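Local coordinates for uncharacterized protein (Pyrococcus horikoshii, PDB 1ZJJ), which is uncharacterised but probably acts as a magnesium-dependent phosphatase of the haloacid dehalogenase superfamily, at residues N42-Y50 with G90-M98. Residues are numbered along the deposited sequence; the frame is centred on the assembly and turned at random.
Sequences NSTKTPEMY and GGEGLVKEM
Lys45 and Gly93 bring their CA atoms to 4.1 Å where the loop leading into helix 47-56 runs past the first turn of helix 92-101, and the backbone N of Gly93 donates to Thr44 O at 2.9 Å, reaching the oxygen from well above its carbonyl plane. Glycine suits this spot because a CB on Gly93 would run into the backbone of Ser43, Thr44 and Lys45. One residue on, Leu94 lays CB against Ser43 O, while Ser43 OG and Gly91 N share a water. Asn42 shapes the loop as an Asx turn: its OD1 takes both the backbone N and OG1 of Thr44. As N-cap of helix 47-56, Thr46 holds OG1 between its backbone N and carbonyl carbon (chi1 58°), accepting from Met49 N at 3.1 Å; Thr46 N returns a weak hydrogen bond to Met49 SD, and CG2 rests 3.9 Å from Gly93 CA. Replacing Thr46 by alanine would probably leave Met49 N without its capping acceptor and open a gap over Gly93. From the same helix's first turn, the flexible thioether of Met49 bends at chi3 to set CE 3.4 Å from Glu92 OE2, a carboxylate salt-bridged to Lys96 through a weak hydrogen bond. Pro47, apt for a helix's first turn, puts CD near Glu97 OE2; that oxygen accepts from a second water, and OE1 pairs with Arg74. The capping box of Thr46 and Met49 thus sits against a helix start with glycines at Gly91 and Gly93, joining the HAD core, whose Asp7, Asp9 and Asp210 hold magnesium, to the four-stranded sheet that helix 92-101 follows, as in two-domain HAD phosphatases.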
# COMPACT_ATOMS: atom_id res chain seq x y z
N ASN B 42 -0.88 15.11 10.43
CA ASN B 42 -1.19 15.52 9.06
C ASN B 42 -0.06 16.37 8.50
O ASN B 42 0.40 17.31 9.15
CB ASN B 42 -2.51 16.30 9.04
CG ASN B 42 -3.16 16.31 7.66
OD1 ASN B 42 -2.54 16.72 6.68
ND2 ASN B 42 -4.41 15.86 7.59
N SER B 43 0.40 16.05 7.29
CA SER B 43 1.50 16.80 6.69
C SER B 43 1.12 17.60 5.44
O SER B 43 2.00 18.17 4.79
CB SER B 43 2.65 15.85 6.35
OG SER B 43 2.28 14.97 5.30
N THR B 44 -0.16 17.64 5.12
CA THR B 44 -0.61 18.37 3.92
C THR B 44 -0.62 19.90 4.10
O THR B 44 -0.62 20.67 3.14
CB THR B 44 -2.01 17.89 3.53
OG1 THR B 44 -2.93 18.22 4.57
CG2 THR B 44 -2.02 16.37 3.32
N LYS B 45 -0.67 20.35 5.37
CA LYS B 45 -0.78 21.79 5.62
C LYS B 45 0.36 22.32 6.49
O LYS B 45 0.96 21.60 7.28
CB LYS B 45 -2.11 22.06 6.32
CG LYS B 45 -3.32 21.87 5.40
CD LYS B 45 -4.63 22.30 6.06
CE LYS B 45 -5.84 22.14 5.13
NZ LYS B 45 -6.23 20.73 5.06
N THR B 46 0.69 23.62 6.30
CA THR B 46 1.70 24.22 7.17
C THR B 46 1.11 24.66 8.51
O THR B 46 -0.10 24.79 8.67
CB THR B 46 2.31 25.45 6.50
OG1 THR B 46 1.28 26.39 6.20
CG2 THR B 46 3.06 25.07 5.22
N PRO B 47 2.01 24.85 9.48
CA PRO B 47 1.64 25.45 10.75
C PRO B 47 0.86 26.75 10.54
O PRO B 47 -0.11 27.04 11.24
CB PRO B 47 2.93 25.70 11.53
CG PRO B 47 3.91 24.67 10.96
CD PRO B 47 3.44 24.58 9.44
N GLU B 48 1.33 27.57 9.58
CA GLU B 48 0.60 28.79 9.25
C GLU B 48 -0.84 28.51 8.83
O GLU B 48 -1.78 29.14 9.29
CB GLU B 48 1.35 29.50 8.13
CG GLU B 48 2.65 30.14 8.62
CD GLU B 48 3.77 29.14 8.49
OE1 GLU B 48 3.71 28.34 7.56
OE2 GLU B 48 4.67 29.14 9.33
N MET B 49 -1.00 27.55 7.92
CA MET B 49 -2.32 27.18 7.43
C MET B 49 -3.18 26.70 8.59
O MET B 49 -4.38 26.99 8.65
CB MET B 49 -2.22 26.06 6.39
CG MET B 49 -1.81 26.52 4.99
SD MET B 49 -1.56 25.14 3.84
CE MET B 49 0.18 25.24 3.56
N TYR B 50 -2.58 25.96 9.51
CA TYR B 50 -3.33 25.46 10.65
C TYR B 50 -3.76 26.58 11.58
O TYR B 50 -4.85 26.52 12.16
CB TYR B 50 -2.51 24.40 11.41
CG TYR B 50 -2.80 23.01 10.90
CD1 TYR B 50 -1.85 22.27 10.20
CD2 TYR B 50 -4.07 22.44 11.07
CE1 TYR B 50 -2.14 21.02 9.68
CE2 TYR B 50 -4.38 21.19 10.56
CZ TYR B 50 -3.42 20.48 9.86
OH TYR B 50 -3.72 19.24 9.34
N GLY B 90 3.53 14.04 -1.55
CA GLY B 90 2.72 14.68 -0.53
C GLY B 90 2.15 16.01 -0.97
O GLY B 90 2.30 16.40 -2.14
N GLY B 91 1.53 16.71 -0.03
CA GLY B 91 0.92 17.99 -0.34
C GLY B 91 1.79 19.21 -0.11
O GLY B 91 2.94 19.12 0.32
N GLU B 92 1.20 20.36 -0.40
CA GLU B 92 1.85 21.66 -0.27
C GLU B 92 2.64 21.82 1.02
O GLU B 92 3.80 22.25 1.01
CB GLU B 92 0.79 22.76 -0.37
CG GLU B 92 1.33 24.15 -0.56
CD GLU B 92 0.24 25.20 -0.43
OE1 GLU B 92 -0.83 25.02 -1.06
OE2 GLU B 92 0.45 26.20 0.29
N GLY B 93 2.02 21.48 2.15
CA GLY B 93 2.69 21.61 3.43
C GLY B 93 4.03 20.90 3.48
O GLY B 93 5.03 21.47 3.90
N LEU B 94 4.04 19.64 3.05
CA LEU B 94 5.25 18.84 3.08
C LEU B 94 6.30 19.37 2.10
O LEU B 94 7.48 19.45 2.45
CB LEU B 94 4.92 17.38 2.76
CG LEU B 94 6.08 16.38 2.86
CD1 LEU B 94 6.74 16.46 4.24
CD2 LEU B 94 5.56 14.97 2.58
N VAL B 95 5.87 19.74 0.90
CA VAL B 95 6.80 20.27 -0.09
C VAL B 95 7.48 21.52 0.44
O VAL B 95 8.69 21.69 0.26
CB VAL B 95 6.09 20.62 -1.43
CG1 VAL B 95 7.02 21.45 -2.30
CG2 VAL B 95 5.70 19.34 -2.17
N LYS B 96 6.71 22.38 1.09
CA LYS B 96 7.24 23.62 1.66
C LYS B 96 8.31 23.36 2.72
O LYS B 96 9.34 24.03 2.76
CB LYS B 96 6.12 24.45 2.27
CG LYS B 96 5.01 24.80 1.30
CD LYS B 96 5.01 26.27 0.96
CE LYS B 96 4.12 26.55 -0.23
NZ LYS B 96 3.39 27.84 -0.10
N GLU B 97 8.05 22.39 3.59
CA GLU B 97 9.01 22.05 4.64
C GLU B 97 10.29 21.49 4.04
O GLU B 97 11.38 21.76 4.54
CB GLU B 97 8.41 21.01 5.60
CG GLU B 97 7.21 21.51 6.38
CD GLU B 97 7.56 22.59 7.40
OE1 GLU B 97 8.73 23.03 7.46
OE2 GLU B 97 6.64 23.02 8.14
N MET B 98 10.17 20.70 2.98
CA MET B 98 11.36 20.13 2.35
C MET B 98 12.13 21.23 1.61
O MET B 98 13.36 21.22 1.58
CB MET B 98 10.98 18.99 1.41
CG MET B 98 10.36 17.77 2.12
SD MET B 98 11.45 17.07 3.39
CE MET B 98 10.89 17.96 4.86
O HOH W 1 1.51 15.72 2.48
O HOH W 2 4.32 21.67 7.81